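Local coordinates for benzoate 1,2-dioxygenase beta subunit (Burkholderia mallei ATCC 23344, PDB 3E99), which probably serves as the small, non-catalytic subunit of the oxygenase that dihydroxylates benzoate, packing with its copies in a trimer against the catalytic alpha subunits, at residues K3-L7 / A8-A12; D23-W26 / D27-L30. All coordinates share one frame; numbering follows the deposited sequence.

Two helix starts, met in series along the chain, illustrate two ways of opening a helix. Interaction 1 lies at the front of helix 7-22, where a side chain caps the first turn; interaction 2 follows the end of that same helix and opens the short helix 26-30. Their centres are about 22 Å apart and their nearest atoms about 11 Å apart, so they do not touch and are joined through helix 7-22. The first rests on strands 89-103 and 106-119 of the curved mixed sheet, near the surface; the second lies deeper, against helix 66-82. Both belong to the helical side of the fold, consistent with the cone-shaped alpha+beta architecture of the NTF2 clan.

Interaction 1: K3-L7 / A8-A12; sequences KTIDL and ADIQA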
loop_
_atom_site.group_PDB
_atom_site.type_symbol
_atom_site.label_atom_id
_atom_site.label_comp_id
_atom_site.label_asym_id
_atom_site.label_seq_id
_atom_site.Cartn_x
_atom_site.Cartn_y
_atom_site.Cartn_z
ATOM N N LYS A 3 4.581 -13.516 -25.969
ATOM C CA LYS A 3 4.993 -12.715 -24.811
ATOM C C LYS A 3 4.435 -13.327 -23.531
ATOM O O LYS A 3 3.227 -13.466 -23.376
ATOM C CB LYS A 3 4.552 -11.242 -24.944
ATOM C CG LYS A 3 5.706 -10.296 -25.217
ATOM C CD LYS A 3 5.279 -9.102 -26.030
ATOM C CE LYS A 3 6.351 -8.038 -26.049
ATOM N NZ LYS A 3 6.011 -6.944 -26.978
ATOM N N THR A 4 5.319 -13.739 -22.633
ATOM C CA THR A 4 4.882 -14.216 -21.338
ATOM C C THR A 4 4.953 -12.996 -20.420
ATOM O O THR A 4 5.968 -12.311 -20.343
ATOM C CB THR A 4 5.659 -15.463 -20.822
ATOM O OG1 THR A 4 7.017 -15.139 -20.534
ATOM C CG2 THR A 4 5.606 -16.615 -21.865
ATOM N N ILE A 5 3.812 -12.677 -19.834
ATOM C CA ILE A 5 3.611 -11.496 -19.039
ATOM C C ILE A 5 3.015 -12.062 -17.778
ATOM O O ILE A 5 2.087 -12.889 -17.828
ATOM C CB ILE A 5 2.629 -10.514 -19.713
ATOM C CG1 ILE A 5 3.217 -9.935 -20.995
ATOM C CG2 ILE A 5 2.234 -9.340 -18.771
ATOM C CD1 ILE A 5 4.438 -9.064 -20.767
ATOM N N ASP A 6 3.580 -11.669 -16.645
ATOM C CA ASP A 6 3.038 -12.076 -15.375
ATOM C C ASP A 6 2.659 -10.843 -14.541
ATOM O O ASP A 6 2.798 -9.683 -14.976
ATOM C CB ASP A 6 4.028 -12.969 -14.632
ATOM C CG ASP A 6 5.337 -12.281 -14.302
ATOM O OD1 ASP A 6 5.417 -11.041 -14.279
ATOM O OD2 ASP A 6 6.311 -12.999 -14.014
ATOM N N LEU A 7 2.210 -11.106 -13.321
ATOM C CA LEU A 7 1.731 -10.055 -12.446
ATOM C C LEU A 7 2.813 -9.063 -12.134
ATOM O O LEU A 7 2.547 -7.864 -12.077
ATOM C CB LEU A 7 1.169 -10.659 -11.153
ATOM C CG LEU A 7 0.643 -9.682 -10.136
ATOM C CD1 LEU A 7 -0.508 -8.860 -10.740
ATOM C CD2 LEU A 7 0.210 -10.449 -8.858
ATOM N N ALA A 8 4.040 -9.527 -11.938
ATOM C CA ALA A 8 5.149 -8.620 -11.691
ATOM C C ALA A 8 5.415 -7.683 -12.866
ATOM O O ALA A 8 5.691 -6.512 -12.658
ATOM C CB ALA A 8 6.415 -9.354 -11.265
ATOM N N ASP A 9 5.319 -8.189 -14.095
ATOM C CA ASP A 9 5.468 -7.323 -15.262
ATOM C C ASP A 9 4.377 -6.237 -15.294
ATOM O O ASP A 9 4.637 -5.068 -15.605
ATOM C CB ASP A 9 5.409 -8.132 -16.536
ATOM C CG ASP A 9 6.543 -9.097 -16.654
ATOM O OD1 ASP A 9 7.683 -8.751 -16.250
ATOM O OD2 ASP A 9 6.272 -10.214 -17.123
ATOM N N ILE A 10 3.153 -6.643 -14.990
ATOM C CA ILE A 10 2.037 -5.725 -14.927
ATOM C C ILE A 10 2.232 -4.677 -13.832
ATOM O O ILE A 10 1.994 -3.504 -14.053
ATOM C CB ILE A 10 0.687 -6.466 -14.764
ATOM C CG1 ILE A 10 0.400 -7.391 -15.968
ATOM C CG2 ILE A 10 -0.484 -5.448 -14.591
ATOM C CD1 ILE A 10 -0.709 -8.416 -15.763
ATOM N N GLN A 11 2.653 -5.111 -12.636
ATOM C CA GLN A 11 2.923 -4.219 -11.514
ATOM C C GLN A 11 4.020 -3.198 -11.865
ATOM O O GLN A 11 3.901 -1.998 -11.578
ATOM C CB GLN A 11 3.256 -5.042 -10.247
ATOM C CG GLN A 11 2.019 -5.711 -9.645
ATOM C CD GLN A 11 2.318 -6.652 -8.490
ATOM O OE1 GLN A 11 3.238 -7.451 -8.553
ATOM N NE2 GLN A 11 1.518 -6.575 -7.445
ATOM N N ALA A 12 5.048 -3.648 -12.569
ATOM C CA ALA A 12 6.145 -2.774 -12.941
ATOM C C ALA A 12 5.605 -1.637 -13.781
ATOM O O ALA A 12 5.952 -0.465 -13.582
ATOM C CB ALA A 12 7.249 -3.558 -13.689
#
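A capping box opens helix 7-22, with Asp6 as N-cap and Asp9 as its partner three residues on. The two carboxylates exchange bonds with each other's backbone. Asp6 OD1 accepts from Asp9 N at 2.9 Å, met nearly along its C-O bond, while Asp6 N gives its hydrogen to Asp9 OD2 at 3.1 Å, on the anti side of that oxygen and 29° out of the carboxylate plane. Asp6 has its CG between the backbone N and the carbonyl carbon (chi1 62°), which brings OD1 in front of Asp9 N; Asp9 instead sets CG beside its own backbone N and reaches back toward the loop. The regular i to i+4 backbone bonds follow, as Ile10 N donates to Asp6 O at 3.1 Å and Gln11 N to Leu7 O at 2.8 Å. Ahead of the cap, Ile5 CG2 lies 3.9 Å from Ile10 CG1, the two side chains crossing at about a right angle, a contact that fits a hydrophobic staple, and both residues also touch Phe136 and His107. On another flank Leu7 CG meets the amide end of Gln11, and both side chains rest on Val97 of strand 89-103. The price of this box is two acidic oxygens in close company, Asp6 OD1 and Asp9 OD2 being 3.1 Å apart; the N-H groups and the positive end of the helix dipole probably offset much of that repulsion.

Interaction 2: D23-W26 / D27-L30; sequences DKAW and DAWL
Trp26, Ala25 and Asp27 account for most of the surface buried where helix 26-30 begins, just after the Schellman motif, with Lys24 as C-prime residue, that ends helix 7-22. Ala25 and Trp26 meet the following turn mainly through their carbonyl oxygens. Ala25 is the N-cap: its O accepts from Trp29 N at 3.0 Å, while its CB lies 4.2 Å from Ala28 CB. Trp26 O takes Leu30 N at 3.0 Å, with the donor tilted 24° from the carbonyl plane. The CB of Trp29 sits close to both oxygens, but CG, anti to the backbone N (chi1 179°), carries the indole outward, away from Ala25 and Trp26, roughly across the helix axis; Trp26 O comes near the plane of that ring at its edge. Trp26 turns its indole back over the preceding loop, where Lys24 O lies 3.4 Å above the plane of one face, offset toward the rim. Both indoles touch Val73 and Leu21, and Trp29 NE1 is hydrogen-bonded to Glu17 OE2. Asp27 OD1 forms a salt bridge with Lys77, which would balance its charge, probably favoured also by the helix start, while the indoles, buried against helices 7-22 and 66-82, supply the apolar side of the turn.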
loop_
_atom_site.group_PDB
_atom_site.type_symbol
_atom_site.label_atom_id
_atom_site.label_comp_id
_atom_site.label_asym_id
_atom_site.label_seq_id
_atom_site.Cartn_x
_atom_site.Cartn_y
_atom_site.Cartn_z
ATOM N N ASP A 23 5.754 12.455 -10.779
ATOM C CA ASP A 23 6.952 13.219 -11.161
ATOM C C ASP A 23 6.699 14.262 -12.263
ATOM O O ASP A 23 7.636 14.901 -12.727
ATOM C CB ASP A 23 8.061 12.285 -11.566
ATOM C CG ASP A 23 8.707 11.568 -10.362
ATOM O OD1 ASP A 23 8.472 11.973 -9.198
ATOM O OD2 ASP A 23 9.405 10.557 -10.613
ATOM N N LYS A 24 5.430 14.437 -12.649
ATOM C CA LYS A 24 4.972 15.462 -13.564
ATOM C C LYS A 24 5.602 15.376 -14.939
ATOM O O LYS A 24 5.792 16.400 -15.615
ATOM C CB LYS A 24 5.130 16.827 -12.895
ATOM C CG LYS A 24 4.556 16.733 -11.450
ATOM C CD LYS A 24 4.235 18.001 -10.784
ATOM C CE LYS A 24 3.648 17.755 -9.365
ATOM N NZ LYS A 24 2.179 17.407 -9.363
ATOM N N ALA A 25 5.872 14.139 -15.349
ATOM C CA ALA A 25 6.433 13.796 -16.657
ATOM C C ALA A 25 5.267 13.527 -17.617
ATOM O O ALA A 25 4.995 12.385 -17.981
ATOM C CB ALA A 25 7.294 12.536 -16.534
ATOM N N TRP A 26 4.599 14.589 -18.048
ATOM C CA TRP A 26 3.252 14.458 -18.641
ATOM C C TRP A 26 3.292 13.784 -19.999
ATOM O O TRP A 26 2.448 12.969 -20.291
ATOM C CB TRP A 26 2.563 15.833 -18.771
ATOM C CG TRP A 26 2.575 16.644 -17.589
ATOM C CD1 TRP A 26 3.179 17.864 -17.436
ATOM C CD2 TRP A 26 1.952 16.348 -16.340
ATOM N NE1 TRP A 26 2.979 18.336 -16.177
ATOM C CE2 TRP A 26 2.218 17.430 -15.479
ATOM C CE3 TRP A 26 1.182 15.280 -15.866
ATOM C CZ2 TRP A 26 1.765 17.464 -14.168
ATOM C CZ3 TRP A 26 0.738 15.306 -14.551
ATOM C CH2 TRP A 26 1.045 16.398 -13.712
ATOM N N ASP A 27 4.295 14.117 -20.840
ATOM C CA ASP A 27 4.425 13.478 -22.152
ATOM C C ASP A 27 4.759 11.998 -22.063
ATOM O O ASP A 27 4.199 11.193 -22.784
ATOM C CB ASP A 27 5.463 14.200 -23.026
ATOM C CG ASP A 27 5.084 15.626 -23.316
ATOM O OD1 ASP A 27 3.902 15.987 -23.116
ATOM O OD2 ASP A 27 5.968 16.379 -23.760
ATOM N N ALA A 28 5.684 11.637 -21.196
ATOM C CA ALA A 28 6.004 10.213 -20.949
ATOM C C ALA A 28 4.779 9.433 -20.428
ATOM O O ALA A 28 4.521 8.276 -20.828
ATOM C CB ALA A 28 7.185 10.107 -19.967
ATOM N N TRP A 29 4.034 10.066 -19.540
ATOM C CA TRP A 29 2.788 9.523 -19.020
ATOM C C TRP A 29 1.776 9.232 -20.142
ATOM O O TRP A 29 1.186 8.169 -20.175
ATOM C CB TRP A 29 2.163 10.443 -17.981
ATOM C CG TRP A 29 0.843 9.888 -17.449
ATOM C CD1 TRP A 29 0.656 8.834 -16.589
ATOM C CD2 TRP A 29 -0.461 10.346 -17.816
ATOM N NE1 TRP A 29 -0.685 8.631 -16.373
ATOM C CE2 TRP A 29 -1.396 9.538 -17.130
ATOM C CE3 TRP A 29 -0.926 11.382 -18.637
ATOM C CZ2 TRP A 29 -2.770 9.737 -17.226
ATOM C CZ3 TRP A 29 -2.315 11.568 -18.782
ATOM C CH2 TRP A 29 -3.230 10.714 -18.071
ATOM N N LEU A 30 1.547 10.202 -21.021
ATOM C CA LEU A 30 0.631 10.017 -22.129
ATOM C C LEU A 30 1.056 8.856 -22.963
ATOM O O LEU A 30 0.206 8.178 -23.510
ATOM C CB LEU A 30 0.529 11.281 -23.013
ATOM C CG LEU A 30 -0.292 12.412 -22.398
ATOM C CD1 LEU A 30 0.037 13.795 -23.030
ATOM C CD2 LEU A 30 -1.795 12.102 -22.386
#